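Local coordinates for ATP-dependent Clp endopeptidase (Clostridium difficile, PDB 3FES), which probably serves as the ATP-dependent chaperone ClpC of the Clp protease, its N-terminal helical domain likely taking part in substrate or adaptor recognition, at residues A[29-32]-A[33-37]; A[50-54]-A[55-59]; A[64-67]-A[68-72]. All blocks are in the same frame, centred on the assembly; numbering follows the deposited sequence.

Interaction 1: A[29-32]-A[33-37]; sequences NIVG and SEHIL
G32 and H35 meet at the N-terminus of helix 33-43, where the short strand 30-31 leads through G32 into the helix. G32 holds the N-cap position of this mainly helical Clp N-terminal domain. Two backbone bonds start the helix, and both end on the carbonyl of G32. I36 N reaches G32 O at 3.2 Å, nearly straight at 165° and in the carbonyl plane. H35 N adds a weak, bent bond to the same oxygen.

The ring of H35 makes the main side-chain contact. It folds back along the strand and turns an edge to the backbone, with CD2 2.9 Å from G32 N, a close approach. CG of E34 lies over one face of this ring. H28 meets the ring as well, with the two planes steeply inclined. The side chain of E34 bends at chi2 (-81°), which carries its carboxylate back to G32. There OE1 lies 3.4 Å from G32 CA.

The apolar contacts come from V31. Its CG1, anti to the backbone N (chi1 178°), passes 3.9 Å from H35 CB. V31 also packs on F20 and A23 of helix 10-25, while I36 packs on I110 and I114 of helix 107-117. The contact is therefore buried between helices.

Polar groups here also have partners further off. S33 OG is hydrogen-bonded to A122 N, and V31 O accepts a bond from S86 OG. CG1 of V31 lies 4.3 Å from CG1 of I36.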
ATOM      1  N   ASN A  29     -14.211   2.053  -8.100  1.00 23.08           N
ATOM      2  CA  ASN A  29     -14.125   3.523  -8.161  1.00 23.06           C
ATOM      3  C   ASN A  29     -13.639   4.149  -6.849  1.00 23.63           C
ATOM      4  O   ASN A  29     -13.515   5.354  -6.733  1.00 25.06           O
ATOM      5  CB  ASN A  29     -15.417   4.163  -8.660  1.00 24.57           C
ATOM      6  CG  ASN A  29     -16.636   3.695  -7.901  1.00 24.67           C
ATOM      7  OD1 ASN A  29     -16.550   3.313  -6.733  1.00 24.46           O
ATOM      8  ND2 ASN A  29     -17.770   3.676  -8.580  1.00 31.83           N
ATOM      9  N   ILE A  30     -13.351   3.310  -5.870  1.00 22.95           N
ATOM     10  CA  ILE A  30     -12.803   3.767  -4.603  1.00 23.44           C
ATOM     11  C   ILE A  30     -11.476   3.069  -4.360  1.00 22.93           C
ATOM     12  O   ILE A  30     -11.393   1.842  -4.369  1.00 23.39           O
ATOM     13  CB  ILE A  30     -13.810   3.506  -3.420  1.00 23.87           C
ATOM     14  CG1 ILE A  30     -15.138   4.244  -3.707  1.00 25.83           C
ATOM     15  CG2 ILE A  30     -13.193   3.956  -2.093  1.00 24.57           C
ATOM     16  CD1 ILE A  30     -16.328   3.776  -2.835  1.00 28.56           C
ATOM     17  N   VAL A  31     -10.434   3.853  -4.130  1.00 22.45           N
ATOM     18  CA  VAL A  31      -9.091   3.298  -3.842  1.00 21.60           C
ATOM     19  C   VAL A  31      -9.002   3.026  -2.333  1.00 22.47           C
ATOM     20  O   VAL A  31      -9.044   3.970  -1.523  1.00 22.80           O
ATOM     21  CB  VAL A  31      -8.007   4.309  -4.204  1.00 22.27           C
ATOM     22  CG1 VAL A  31      -6.598   3.774  -3.862  1.00 21.85           C
ATOM     23  CG2 VAL A  31      -8.104   4.664  -5.692  1.00 20.92           C
ATOM     24  N   GLY A  32      -8.912   1.755  -1.975  1.00 21.85           N
ATOM     25  CA  GLY A  32      -8.822   1.311  -0.578  1.00 22.94           C
ATOM     26  C   GLY A  32      -7.413   0.892  -0.215  1.00 23.47           C
ATOM     27  O   GLY A  32      -6.507   0.956  -1.039  1.00 22.91           O
ATOM     28  N   SER A  33      -7.215   0.437   1.029  1.00 22.86           N
ATOM     29  CA  SER A  33      -5.874   0.067   1.480  1.00 23.21           C
ATOM     30  C   SER A  33      -5.322  -1.059   0.626  1.00 23.11           C
ATOM     31  O   SER A  33      -4.099  -1.140   0.433  1.00 22.08           O
ATOM     32  CB  SER A  33      -5.894  -0.392   2.964  1.00 23.52           C
ATOM     33  OG  SER A  33      -6.785  -1.467   3.159  1.00 22.92           O
ATOM     34  N   GLU A  34      -6.219  -1.927   0.140  1.00 22.39           N
ATOM     35  CA  GLU A  34      -5.771  -3.085  -0.661  1.00 22.68           C
ATOM     36  C   GLU A  34      -5.136  -2.632  -1.979  1.00 21.89           C
ATOM     37  O   GLU A  34      -4.191  -3.254  -2.467  1.00 21.81           O
ATOM     38  CB  GLU A  34      -6.913  -4.099  -0.880  1.00 23.35           C
ATOM     39  CG  GLU A  34      -8.056  -3.646  -1.785  1.00 22.27           C
ATOM     40  CD  GLU A  34      -9.121  -2.738  -1.126  1.00 23.90           C
ATOM     41  OE1 GLU A  34      -8.932  -2.071  -0.089  1.00 26.32           O
ATOM     42  OE2 GLU A  34     -10.203  -2.681  -1.690  1.00 30.34           O
ATOM     43  N   HIS A  35      -5.663  -1.560  -2.554  1.00 21.05           N
ATOM     44  CA  HIS A  35      -5.100  -1.050  -3.787  1.00 21.61           C
ATOM     45  C   HIS A  35      -3.770  -0.365  -3.550  1.00 21.82           C
ATOM     46  O   HIS A  35      -2.885  -0.474  -4.383  1.00 23.27           O
ATOM     47  CB  HIS A  35      -6.033  -0.055  -4.440  1.00 20.76           C
ATOM     48  CG  HIS A  35      -7.418  -0.574  -4.662  1.00 22.27           C
ATOM     49  ND1 HIS A  35      -7.721  -1.533  -5.601  1.00 24.90           N
ATOM     50  CD2 HIS A  35      -8.581  -0.255  -4.060  1.00 19.45           C
ATOM     51  CE1 HIS A  35      -9.019  -1.767  -5.582  1.00 21.78           C
ATOM     52  NE2 HIS A  35      -9.563  -0.988  -4.671  1.00 25.97           N
ATOM     53  N   ILE A  36      -3.646   0.360  -2.441  1.00 21.89           N
ATOM     54  CA  ILE A  36      -2.360   0.959  -2.070  1.00 22.47           C
ATOM     55  C   ILE A  36      -1.327  -0.167  -1.878  1.00 22.74           C
ATOM     56  O   ILE A  36      -0.185  -0.065  -2.332  1.00 21.71           O
ATOM     57  CB  ILE A  36      -2.491   1.793  -0.763  1.00 22.73           C
ATOM     58  CG1 ILE A  36      -3.487   2.956  -0.940  1.00 25.81           C
ATOM     59  CG2 ILE A  36      -1.101   2.325  -0.316  1.00 24.31           C
ATOM     60  CD1 ILE A  36      -3.764   3.701   0.349  1.00 28.49           C
ATOM     61  N   LEU A  37      -1.720  -1.244  -1.178  1.00 22.96           N
ATOM     62  CA  LEU A  37      -0.794  -2.376  -1.019  1.00 23.22           C
ATOM     63  C   LEU A  37      -0.330  -2.962  -2.369  1.00 23.61           C
ATOM     64  O   LEU A  37       0.880  -3.247  -2.578  1.00 23.60           O
ATOM     65  CB  LEU A  37      -1.467  -3.466  -0.152  1.00 22.36           C
ATOM     66  CG  LEU A  37      -0.538  -4.606   0.277  1.00 24.52           C
ATOM     67  CD1 LEU A  37       0.422  -4.153   1.361  1.00 25.29           C
ATOM     68  CD2 LEU A  37      -1.386  -5.729   0.838  1.00 22.64           C
TER

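Interaction 2: A[50-54]-A[55-59]; sequences KVLSK and VGFTE
L52 O is gripped by two backbone N-H groups from the residues that follow the helix. F57 N gives the firmer bond, 3.0 Å to L52 O, with the donor tilted 25° from the carbonyl plane. G56 N adds a weak bond to L52 O and another weak one to S53 O. One residue back, V51 O accepts V55 N at 3.0 Å, the last ordinary helical bond here.

The side chains close over the same turn. With CG anti to the carbonyl carbon (chi1 -64°), F57 brings its ring edge to L52 O, which sits near the ring plane, 3.5 Å from CD1. CD2 of L52 meets the ring at CD1, 3.8 Å away, and the two side chains pass at a slant. V55 sets its two methyls against the last carbonyls, CG1 at 3.3 Å from V51 O and CG2 at 3.4 Å from L52 O.

F57 also packs on L41 of helix 33-43 and on L126 and A129 of helix 120-129. V51 and V55 rest on T135 of helix 132-142. T58 then caps the next helix, its OG1 bonded to Y61 N.

G56 has a positive phi of 123°, which suits glycine. With its bonds back into the last turn, the arrangement is a Schellman motif that ends helix 47-55, with the N-cap of helix 59-70, T58, two residues on.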
ATOM      1  N   LYS A  50      10.077  -4.525  -1.909  1.00 26.10           N
ATOM      2  CA  LYS A  50      11.121  -5.528  -1.583  1.00 27.59           C
ATOM      3  C   LYS A  50      10.682  -6.342  -0.340  1.00 27.27           C
ATOM      4  O   LYS A  50      10.857  -7.546  -0.303  1.00 26.28           O
ATOM      5  CB  LYS A  50      12.498  -4.867  -1.391  1.00 28.77           C
ATOM      6  CG  LYS A  50      13.060  -4.135  -2.637  1.00 32.49           C
ATOM      7  CD  LYS A  50      13.164  -5.058  -3.839  1.00 37.74           C
ATOM      8  CE  LYS A  50      13.597  -4.342  -5.153  1.00 42.36           C
ATOM      9  NZ  LYS A  50      14.763  -3.406  -5.044  1.00 46.47           N
ATOM     10  N   VAL A  51      10.048  -5.673   0.631  1.00 26.93           N
ATOM     11  CA  VAL A  51       9.480  -6.354   1.811  1.00 26.70           C
ATOM     12  C   VAL A  51       8.390  -7.354   1.369  1.00 26.99           C
ATOM     13  O   VAL A  51       8.419  -8.529   1.746  1.00 26.37           O
ATOM     14  CB  VAL A  51       8.861  -5.338   2.808  1.00 26.74           C
ATOM     15  CG1 VAL A  51       8.006  -6.053   3.884  1.00 23.19           C
ATOM     16  CG2 VAL A  51       9.943  -4.478   3.458  1.00 25.80           C
ATOM     17  N   LEU A  52       7.439  -6.885   0.565  1.00 27.31           N
ATOM     18  CA  LEU A  52       6.265  -7.688   0.202  1.00 27.34           C
ATOM     19  C   LEU A  52       6.680  -8.916  -0.623  1.00 29.18           C
ATOM     20  O   LEU A  52       6.148 -10.020  -0.434  1.00 28.06           O
ATOM     21  CB  LEU A  52       5.194  -6.828  -0.499  1.00 27.87           C
ATOM     22  CG  LEU A  52       4.489  -5.807   0.397  1.00 23.77           C
ATOM     23  CD1 LEU A  52       3.670  -4.739  -0.430  1.00 24.84           C
ATOM     24  CD2 LEU A  52       3.586  -6.489   1.477  1.00 26.70           C
ATOM     25  N   SER A  53       7.650  -8.707  -1.512  1.00 28.96           N
ATOM     26  CA  SER A  53       8.178  -9.793  -2.329  1.00 31.17           C
ATOM     27  C   SER A  53       9.000 -10.761  -1.455  1.00 31.04           C
ATOM     28  O   SER A  53       8.955 -11.979  -1.642  1.00 31.42           O
ATOM     29  CB  SER A  53       9.026  -9.229  -3.469  1.00 29.98           C
ATOM     30  OG  SER A  53       9.951 -10.211  -3.895  1.00 36.46           O
ATOM     31  N   LYS A  54       9.720 -10.220  -0.476  1.00 31.32           N
ATOM     32  CA  LYS A  54      10.542 -11.061   0.392  1.00 31.81           C
ATOM     33  C   LYS A  54       9.678 -12.018   1.239  1.00 31.79           C
ATOM     34  O   LYS A  54      10.039 -13.185   1.427  1.00 30.64           O
ATOM     35  CB  LYS A  54      11.483 -10.213   1.264  1.00 31.63           C
ATOM     36  CG  LYS A  54      12.413 -11.003   2.155  1.00 35.25           C
ATOM     37  CD  LYS A  54      13.487 -11.717   1.319  1.00 37.41           C
ATOM     38  CE  LYS A  54      14.739 -12.023   2.125  1.00 40.32           C
ATOM     39  NZ  LYS A  54      14.884 -13.467   2.414  1.00 39.56           N
ATOM     40  N   VAL A  55       8.541 -11.530   1.730  1.00 31.57           N
ATOM     41  CA  VAL A  55       7.676 -12.361   2.542  1.00 32.27           C
ATOM     42  C   VAL A  55       6.827 -13.287   1.673  1.00 32.33           C
ATOM     43  O   VAL A  55       6.164 -14.178   2.202  1.00 32.66           O
ATOM     44  CB  VAL A  55       6.762 -11.544   3.533  1.00 32.13           C
ATOM     45  CG1 VAL A  55       7.581 -10.490   4.308  1.00 33.20           C
ATOM     46  CG2 VAL A  55       5.566 -10.921   2.821  1.00 32.87           C
ATOM     47  N   GLY A  56       6.810 -13.058   0.360  1.00 31.99           N
ATOM     48  CA  GLY A  56       6.164 -14.011  -0.553  1.00 32.47           C
ATOM     49  C   GLY A  56       5.037 -13.581  -1.492  1.00 32.89           C
ATOM     50  O   GLY A  56       4.573 -14.391  -2.290  1.00 32.06           O
ATOM     51  N   PHE A  57       4.573 -12.334  -1.418  1.00 32.39           N
ATOM     52  CA  PHE A  57       3.510 -11.892  -2.316  1.00 32.81           C
ATOM     53  C   PHE A  57       3.977 -11.671  -3.744  1.00 33.39           C
ATOM     54  O   PHE A  57       5.116 -11.233  -3.983  1.00 33.56           O
ATOM     55  CB  PHE A  57       2.906 -10.584  -1.845  1.00 32.64           C
ATOM     56  CG  PHE A  57       2.221 -10.684  -0.528  1.00 33.70           C
ATOM     57  CD1 PHE A  57       2.799 -10.127   0.609  1.00 34.74           C
ATOM     58  CD2 PHE A  57       1.018 -11.371  -0.412  1.00 34.88           C
ATOM     59  CE1 PHE A  57       2.158 -10.226   1.832  1.00 35.26           C
ATOM     60  CE2 PHE A  57       0.368 -11.486   0.822  1.00 32.56           C
ATOM     61  CZ  PHE A  57       0.934 -10.938   1.930  1.00 35.26           C
ATOM     62  N   THR A  58       3.070 -11.918  -4.682  1.00 32.82           N
ATOM     63  CA  THR A  58       3.258 -11.515  -6.077  1.00 33.27           C
ATOM     64  C   THR A  58       2.113 -10.595  -6.438  1.00 33.28           C
ATOM     65  O   THR A  58       1.097 -10.570  -5.734  1.00 32.07           O
ATOM     66  CB  THR A  58       3.168 -12.719  -7.035  1.00 33.50           C
ATOM     67  OG1 THR A  58       1.963 -13.436  -6.756  1.00 34.54           O
ATOM     68  CG2 THR A  58       4.366 -13.657  -6.852  1.00 33.61           C
ATOM     69  N   GLU A  59       2.246  -9.853  -7.534  1.00 33.76           N
ATOM     70  CA  GLU A  59       1.130  -9.055  -8.009  1.00 35.48           C
ATOM     71  C   GLU A  59      -0.114  -9.906  -8.313  1.00 35.27           C
ATOM     72  O   GLU A  59      -1.239  -9.520  -7.964  1.00 35.24           O
ATOM     73  CB  GLU A  59       1.516  -8.304  -9.276  1.00 36.42           C
ATOM     74  CG  GLU A  59       2.776  -7.524  -9.182  1.00 39.31           C
ATOM     75  CD  GLU A  59       2.998  -6.735 -10.447  1.00 45.12           C
ATOM     76  OE1 GLU A  59       2.067  -6.725 -11.291  1.00 47.24           O
ATOM     77  OE2 GLU A  59       4.088  -6.125 -10.591  1.00 47.62           O
TER

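Interaction 3: A[64-67]-A[68-72]; sequences GKIV and DMEGK
K65 and D68 slant across each other on helix 59-70. The lysine chain bends at chi2 and chi3 (-52° and -50°), so that its end curls round to the carboxylate. NZ lies 3.5 Å from D68 OD2, a long salt bridge, and CD and CE pass beside the same oxygen. K65 also makes a cation-pi contact with Y128. The D68 carboxylate also lies near G64 O, an oxygen that accepts D68 N.

I66 and E70 lie side by side and point the same way, towards the body of the domain. CG2 of I66 touches E70 OE2 at 3.5 Å. I66 packs on I125 of helix 120-129 and on L38 of helix 33-43. M69 packs against I121 and I125 of helix 120-129. It is modelled as selenomethionine, and its CG runs close to K65 O.

K72, past the end of the helix, crosses back over V67. CG2 of V67 meets CD of K72 at 3.9 Å, an apolar contact along the extended lysine chain.

The backbone loosens at the helix end: M69 N splits weakly between K65 O and I66 O. D68 N bonds G64 O at 2.8 Å, and E70 N bonds I66 O at 2.9 Å, with a second, weak bond to V67 O. G71 N then takes V67 O at 2.8 Å. G71 O in turn accepts a bond from H28 NE2. G71 leaves helical angles with a positive phi of 78°, a glycine at the C' position, typical of a helix end.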
ATOM      1  N   GLY A  64      -5.624 -11.430  -7.301  1.00 33.05           N
ATOM      2  CA  GLY A  64      -6.590 -12.530  -7.159  1.00 31.84           C
ATOM      3  C   GLY A  64      -7.382 -12.436  -5.865  1.00 31.67           C
ATOM      4  O   GLY A  64      -8.605 -12.614  -5.863  1.00 30.75           O
ATOM      5  N   LYS A  65      -6.683 -12.159  -4.758  1.00 31.61           N
ATOM      6  CA  LYS A  65      -7.328 -12.037  -3.444  1.00 31.38           C
ATOM      7  C   LYS A  65      -8.283 -10.847  -3.380  1.00 30.56           C
ATOM      8  O   LYS A  65      -9.353 -10.927  -2.767  1.00 29.78           O
ATOM      9  CB  LYS A  65      -6.292 -11.935  -2.317  1.00 32.31           C
ATOM     10  CG  LYS A  65      -5.534 -13.239  -1.997  1.00 34.49           C
ATOM     11  CD  LYS A  65      -6.450 -14.458  -1.733  1.00 37.36           C
ATOM     12  CE  LYS A  65      -7.551 -14.146  -0.702  1.00 40.41           C
ATOM     13  NZ  LYS A  65      -8.492 -15.289  -0.509  1.00 44.53           N
ATOM     14  N   ILE A  66      -7.896  -9.757  -4.033  1.00 29.57           N
ATOM     15  CA  ILE A  66      -8.727  -8.574  -4.086  1.00 29.13           C
ATOM     16  C   ILE A  66     -10.012  -8.910  -4.831  1.00 29.13           C
ATOM     17  O   ILE A  66     -11.100  -8.630  -4.334  1.00 28.60           O
ATOM     18  CB  ILE A  66      -7.993  -7.390  -4.746  1.00 28.51           C
ATOM     19  CG1 ILE A  66      -6.894  -6.876  -3.808  1.00 27.94           C
ATOM     20  CG2 ILE A  66      -8.984  -6.252  -5.080  1.00 28.92           C
ATOM     21  CD1 ILE A  66      -5.974  -5.790  -4.503  1.00 25.18           C
ATOM     22  N   VAL A  67      -9.873  -9.542  -6.000  1.00 29.38           N
ATOM     23  CA  VAL A  67     -11.036  -9.999  -6.772  1.00 29.94           C
ATOM     24  C   VAL A  67     -11.912 -10.997  -5.989  1.00 31.05           C
ATOM     25  O   VAL A  67     -13.138 -10.842  -5.953  1.00 30.18           O
ATOM     26  CB  VAL A  67     -10.652 -10.500  -8.188  1.00 30.48           C
ATOM     27  CG1 VAL A  67     -11.907 -11.109  -8.952  1.00 28.98           C
ATOM     28  CG2 VAL A  67     -10.061  -9.348  -8.997  1.00 29.85           C
ATOM     29  N   ASP A  68     -11.297 -11.968  -5.312  1.00 32.16           N
ATOM     30  CA  ASP A  68     -12.056 -12.923  -4.484  1.00 33.51           C
ATOM     31  C   ASP A  68     -12.956 -12.199  -3.498  1.00 33.37           C
ATOM     32  O   ASP A  68     -14.055 -12.656  -3.202  1.00 33.36           O
ATOM     33  CB  ASP A  68     -11.128 -13.830  -3.649  1.00 34.82           C
ATOM     34  CG  ASP A  68     -10.344 -14.826  -4.479  1.00 38.08           C
ATOM     35  OD1 ASP A  68     -10.731 -15.108  -5.652  1.00 40.76           O
ATOM     36  OD2 ASP A  68      -9.319 -15.324  -3.935  1.00 42.59           O
HETATM   37  N   MSE A  69     -12.468 -11.084  -2.970  1.00 33.10           N
HETATM   38  CA  MSE A  69     -13.102 -10.419  -1.843  1.00 33.10           C
HETATM   39  C   MSE A  69     -14.061  -9.317  -2.248  1.00 33.15           C
HETATM   40  O   MSE A  69     -15.034  -9.070  -1.561  1.00 33.62           O
HETATM   41  CB  MSE A  69     -12.027  -9.853  -0.926  1.00 33.67           C
HETATM   42  CG  MSE A  69     -11.139 -10.950  -0.304  1.00 35.85           C
HETATM   43 SE   MSE A  69      -9.732 -10.148   0.779  0.70 37.53          SE
HETATM   44  CE  MSE A  69     -10.831  -9.890   2.289  1.00 35.31           C
ATOM     45  N   GLU A  70     -13.788  -8.679  -3.379  1.00 32.18           N
ATOM     46  CA  GLU A  70     -14.484  -7.470  -3.785  1.00 32.11           C
ATOM     47  C   GLU A  70     -15.184  -7.595  -5.108  1.00 30.88           C
ATOM     48  O   GLU A  70     -16.013  -6.733  -5.446  1.00 29.77           O
ATOM     49  CB  GLU A  70     -13.471  -6.339  -3.989  1.00 32.58           C
ATOM     50  CG  GLU A  70     -12.950  -5.757  -2.762  1.00 36.57           C
ATOM     51  CD  GLU A  70     -12.327  -4.430  -3.068  1.00 40.09           C
ATOM     52  OE1 GLU A  70     -13.058  -3.463  -3.387  1.00 45.51           O
ATOM     53  OE2 GLU A  70     -11.103  -4.351  -3.028  1.00 41.81           O
ATOM     54  N   GLY A  71     -14.798  -8.614  -5.880  1.00 30.20           N
ATOM     55  CA  GLY A  71     -15.289  -8.806  -7.239  1.00 30.72           C
ATOM     56  C   GLY A  71     -14.559  -7.861  -8.186  1.00 31.14           C
ATOM     57  O   GLY A  71     -13.716  -7.077  -7.756  1.00 31.40           O
ATOM     58  N   LYS A  72     -14.878  -7.945  -9.470  1.00 31.46           N
ATOM     59  CA  LYS A  72     -14.362  -6.990 -10.444  1.00 32.25           C
ATOM     60  C   LYS A  72     -15.404  -6.607 -11.472  1.00 31.96           C
ATOM     61  O   LYS A  72     -16.301  -7.394 -11.782  1.00 32.32           O
ATOM     62  CB  LYS A  72     -13.039  -7.459 -11.083  1.00 32.91           C
ATOM     63  CG  LYS A  72     -13.093  -8.680 -11.938  1.00 34.72           C
ATOM     64  CD  LYS A  72     -11.700  -8.957 -12.532  1.00 38.55           C
ATOM     65  CE  LYS A  72     -11.753  -9.803 -13.798  1.00 40.60           C
ATOM     66  NZ  LYS A  72     -10.388  -9.879 -14.448  1.00 43.34           N
TER

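The three contacts follow one another along the chain, all in the first half of this helical domain. Interaction 1 starts helix 33-43, interaction 2 ends helix 47-55 and leads into helix 59-70, and interaction 3 ends that helix. Centres of interactions 1 and 2 lie about 18 Å apart, yet L37 CD1 packs on L52 CD1 at 3.8 Å. Interactions 1 and 3 are closer, about 12 Å between centres, with I66 CD1 against E34 O at 3.7 Å. Interactions 2 and 3 do not touch. Helix 33-43 thus packs against both of the helices that follow it.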